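PDB 3VWA: cytoplasmic export protein 1, which is a component of the nuclear tRNA export machinery that may collect tRNA from export receptors at the nuclear pore complex and deliver aminoacylated tRNA to the translation machinery. Local coordinates for residues A[396-401]-A[432-437]. Numbering follows the deposited sequence.
Sequences LRLQTL and DVEIRT
With CG1 anti to its own carbonyl carbon (chi1 -67°) and the chain then extended at chi2, I435 sends CD1 across to the neighbouring helix, where R397, bent at chi3 (-60°), folds over it. Two distances support this reading: I435 CD1 lies 3.5 Å from R397 CB and 3.5 Å from R397 NE. The methyl thus touches both the root of the arginine chain and its guanidinium end, which it meets obliquely, and the two side chains cross at about a right angle. One bond back from that methyl, I435 CG1 rests 4.0 Å from L398 CB. The other branch, CG2, meets L401 CD2 at 3.9 Å, and the same leucine methyl also lies 3.5 Å from the backbone O of I435. L398 forks over the first turn of the opposite helix, its CD2 3.7 Å from E434 CG and its CD1 against the E434 carbonyl.

The axes of segments 396-401 and 433-437 run nearly parallel, at 13° and 9.6 Å apart. Such side-by-side stacking of helices is expected of a HEAT solenoid; segment 396-401 belongs to the repeat spanning 381-419, and helix 413-427 lies between the two in the chain. D432 is the N-cap of helix 433-446: its OD2 accepts from I435 N through the anti lone pair, and more weakly from E434 N, so the cap satisfies two first-turn N-H groups.

The arginine is held from outside the pair, by a salt bridge from NH2 to D430 and a hydrogen bond from NH1 to the D391 carbonyl. By contrast, R397 NH2 and D432 OD1 stand 5.8 Å apart, not in contact, so at most a long-range electrostatic attraction is probable, without a salt bridge. E434 directs its carboxylate to K475, leaving its CG for L398.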
ATOM      1  N   LEU A 396       2.982 -12.100  25.841  1.00 30.62           N
ATOM      2  CA  LEU A 396       3.082 -10.702  25.390  1.00 29.85           C
ATOM      3  C   LEU A 396       4.419 -10.100  25.876  1.00 29.68           C
ATOM      4  O   LEU A 396       5.112  -9.401  25.112  1.00 31.24           O
ATOM      5  CB  LEU A 396       1.915  -9.832  25.851  1.00 31.18           C
ATOM      6  CG  LEU A 396       1.272  -8.851  24.857  1.00 37.42           C
ATOM      7  CD1 LEU A 396       0.843  -7.548  25.505  1.00 41.09           C
ATOM      8  CD2 LEU A 396       2.123  -8.570  23.626  1.00 40.44           C
ATOM      9  N   ARG A 397       4.783 -10.368  27.129  1.00 27.87           N
ATOM     10  CA  ARG A 397       6.096  -9.890  27.642  1.00 28.38           C
ATOM     11  C   ARG A 397       7.259 -10.412  26.827  1.00 25.69           C
ATOM     12  O   ARG A 397       8.101  -9.616  26.400  1.00 27.51           O
ATOM     13  CB  ARG A 397       6.313 -10.277  29.098  1.00 29.86           C
ATOM     14  CG  ARG A 397       5.160  -9.891  29.976  1.00 29.49           C
ATOM     15  CD  ARG A 397       5.591  -9.810  31.430  1.00 28.39           C
ATOM     16  NE  ARG A 397       6.119 -11.059  31.997  1.00 25.29           N
ATOM     17  CZ  ARG A 397       5.358 -12.034  32.515  1.00 30.97           C
ATOM     18  NH1 ARG A 397       4.021 -11.955  32.492  1.00 30.35           N
ATOM     19  NH2 ARG A 397       5.906 -13.108  33.054  1.00 27.72           N
ATOM     20  N   LEU A 398       7.308 -11.720  26.584  1.00 25.08           N
ATOM     21  CA  LEU A 398       8.358 -12.287  25.718  1.00 26.46           C
ATOM     22  C   LEU A 398       8.364 -11.641  24.333  1.00 26.60           C
ATOM     23  O   LEU A 398       9.376 -11.176  23.873  1.00 25.55           O
ATOM     24  CB  LEU A 398       8.230 -13.804  25.557  1.00 25.89           C
ATOM     25  CG  LEU A 398       9.342 -14.531  24.752  1.00 26.23           C
ATOM     26  CD1 LEU A 398      10.701 -14.379  25.406  1.00 23.49           C
ATOM     27  CD2 LEU A 398       9.011 -16.029  24.536  1.00 24.81           C
ATOM     28  N   GLN A 399       7.223 -11.584  23.662  1.00 31.46           N
ATOM     29  CA  GLN A 399       7.275 -10.970  22.337  1.00 28.52           C
ATOM     30  C   GLN A 399       7.694  -9.516  22.377  1.00 26.77           C
ATOM     31  O   GLN A 399       8.398  -9.075  21.464  1.00 27.11           O
ATOM     32  CB  GLN A 399       5.994 -11.131  21.530  1.00 28.80           C
ATOM     33  CG  GLN A 399       5.680 -12.577  21.181  1.00 34.23           C
ATOM     34  CD  GLN A 399       6.811 -13.261  20.429  1.00 35.21           C
ATOM     35  OE1 GLN A 399       7.465 -14.094  20.984  1.00 36.11           O
ATOM     36  NE2 GLN A 399       7.036 -12.897  19.165  1.00 33.29           N
ATOM     37  N   THR A 400       7.230  -8.747  23.371  1.00 26.07           N
ATOM     38  CA  THR A 400       7.668  -7.358  23.448  1.00 25.41           C
ATOM     39  C   THR A 400       9.199  -7.415  23.546  1.00 27.94           C
ATOM     40  O   THR A 400       9.895  -6.750  22.816  1.00 34.65           O
ATOM     41  CB  THR A 400       7.062  -6.615  24.657  1.00 24.07           C
ATOM     42  OG1 THR A 400       5.623  -6.734  24.665  1.00 23.56           O
ATOM     43  CG2 THR A 400       7.413  -5.158  24.622  1.00 23.47           C
ATOM     44  N   LEU A 401       9.707  -8.255  24.437  1.00 30.57           N
ATOM     45  CA  LEU A 401      11.122  -8.369  24.652  1.00 30.42           C
ATOM     46  C   LEU A 401      11.899  -8.615  23.374  1.00 28.87           C
ATOM     47  O   LEU A 401      12.830  -7.868  23.064  1.00 29.09           O
ATOM     48  CB  LEU A 401      11.426  -9.403  25.723  1.00 28.48           C
ATOM     49  CG  LEU A 401      12.900  -9.773  25.960  1.00 29.87           C
ATOM     50  CD1 LEU A 401      13.779  -8.577  26.388  1.00 28.04           C
ATOM     51  CD2 LEU A 401      12.869 -10.851  27.027  1.00 27.86           C
ATOM     52  N   ASP A 432       8.965 -16.112  34.238  1.00 28.98           N
ATOM     53  CA  ASP A 432       9.142 -17.017  33.105  1.00 28.47           C
ATOM     54  C   ASP A 432      10.635 -17.215  32.701  1.00 30.30           C
ATOM     55  O   ASP A 432      11.384 -16.244  32.500  1.00 28.30           O
ATOM     56  CB  ASP A 432       8.294 -16.502  31.925  1.00 32.45           C
ATOM     57  CG  ASP A 432       8.209 -17.491  30.787  1.00 34.08           C
ATOM     58  OD1 ASP A 432       7.195 -18.207  30.691  1.00 38.73           O
ATOM     59  OD2 ASP A 432       9.141 -17.532  29.963  1.00 37.18           O
ATOM     60  N   VAL A 433      11.054 -18.481  32.583  1.00 29.38           N
ATOM     61  CA  VAL A 433      12.434 -18.832  32.253  1.00 34.18           C
ATOM     62  C   VAL A 433      12.784 -18.367  30.842  1.00 32.39           C
ATOM     63  O   VAL A 433      13.927 -17.943  30.554  1.00 35.19           O
ATOM     64  CB  VAL A 433      12.714 -20.354  32.436  1.00 35.19           C
ATOM     65  CG1 VAL A 433      11.903 -21.191  31.444  1.00 36.45           C
ATOM     66  CG2 VAL A 433      14.206 -20.669  32.279  1.00 32.41           C
ATOM     67  N   GLU A 434      11.794 -18.432  29.960  1.00 30.42           N
ATOM     68  CA  GLU A 434      12.005 -18.044  28.581  1.00 29.08           C
ATOM     69  C   GLU A 434      12.397 -16.518  28.472  1.00 27.70           C
ATOM     70  O   GLU A 434      13.328 -16.145  27.749  1.00 28.80           O
ATOM     71  CB  GLU A 434      10.810 -18.490  27.755  1.00 30.17           C
ATOM     72  CG  GLU A 434      11.027 -18.550  26.251  1.00 38.26           C
ATOM     73  CD  GLU A 434      12.074 -19.574  25.825  1.00 44.04           C
ATOM     74  OE1 GLU A 434      12.287 -20.569  26.567  1.00 50.80           O
ATOM     75  OE2 GLU A 434      12.681 -19.387  24.746  1.00 43.93           O
ATOM     76  N   ILE A 435      11.753 -15.696  29.280  1.00 25.54           N
ATOM     77  CA  ILE A 435      11.974 -14.278  29.326  1.00 25.07           C
ATOM     78  C   ILE A 435      13.312 -13.994  29.935  1.00 24.81           C
ATOM     79  O   ILE A 435      14.036 -13.135  29.429  1.00 25.81           O
ATOM     80  CB  ILE A 435      10.841 -13.544  30.106  1.00 25.39           C
ATOM     81  CG1 ILE A 435       9.527 -13.647  29.329  1.00 26.13           C
ATOM     82  CG2 ILE A 435      11.193 -12.062  30.345  1.00 24.57           C
ATOM     83  CD1 ILE A 435       8.312 -13.013  30.025  1.00 22.05           C
ATOM     84  N   ARG A 436      13.651 -14.698  31.022  1.00 25.09           N
ATOM     85  CA  ARG A 436      15.024 -14.629  31.582  1.00 24.03           C
ATOM     86  C   ARG A 436      16.143 -14.960  30.603  1.00 24.12           C
ATOM     87  O   ARG A 436      17.154 -14.225  30.554  1.00 21.47           O
ATOM     88  CB  ARG A 436      15.184 -15.398  32.911  1.00 23.05           C
ATOM     89  CG  ARG A 436      14.107 -14.944  33.955  1.00 23.05           C
ATOM     90  CD  ARG A 436      14.448 -15.276  35.381  1.00 24.04           C
ATOM     91  NE  ARG A 436      14.773 -16.706  35.563  1.00 30.80           N
ATOM     92  CZ  ARG A 436      13.891 -17.699  35.704  1.00 31.03           C
ATOM     93  NH1 ARG A 436      14.356 -18.939  35.883  1.00 32.53           N
ATOM     94  NH2 ARG A 436      12.568 -17.467  35.686  1.00 28.90           N
ATOM     95  N   THR A 437      15.960 -16.046  29.849  1.00 25.91           N
ATOM     96  CA  THR A 437      16.901 -16.521  28.826  1.00 25.67           C
ATOM     97  C   THR A 437      17.073 -15.427  27.753  1.00 28.37           C
ATOM     98  O   THR A 437      18.212 -15.006  27.446  1.00 28.08           O
ATOM     99  CB  THR A 437      16.409 -17.869  28.214  1.00 26.56           C
ATOM    100  OG1 THR A 437      16.186 -18.824  29.269  1.00 26.45           O
ATOM    101  CG2 THR A 437      17.427 -18.490  27.216  1.00 27.49           C
TER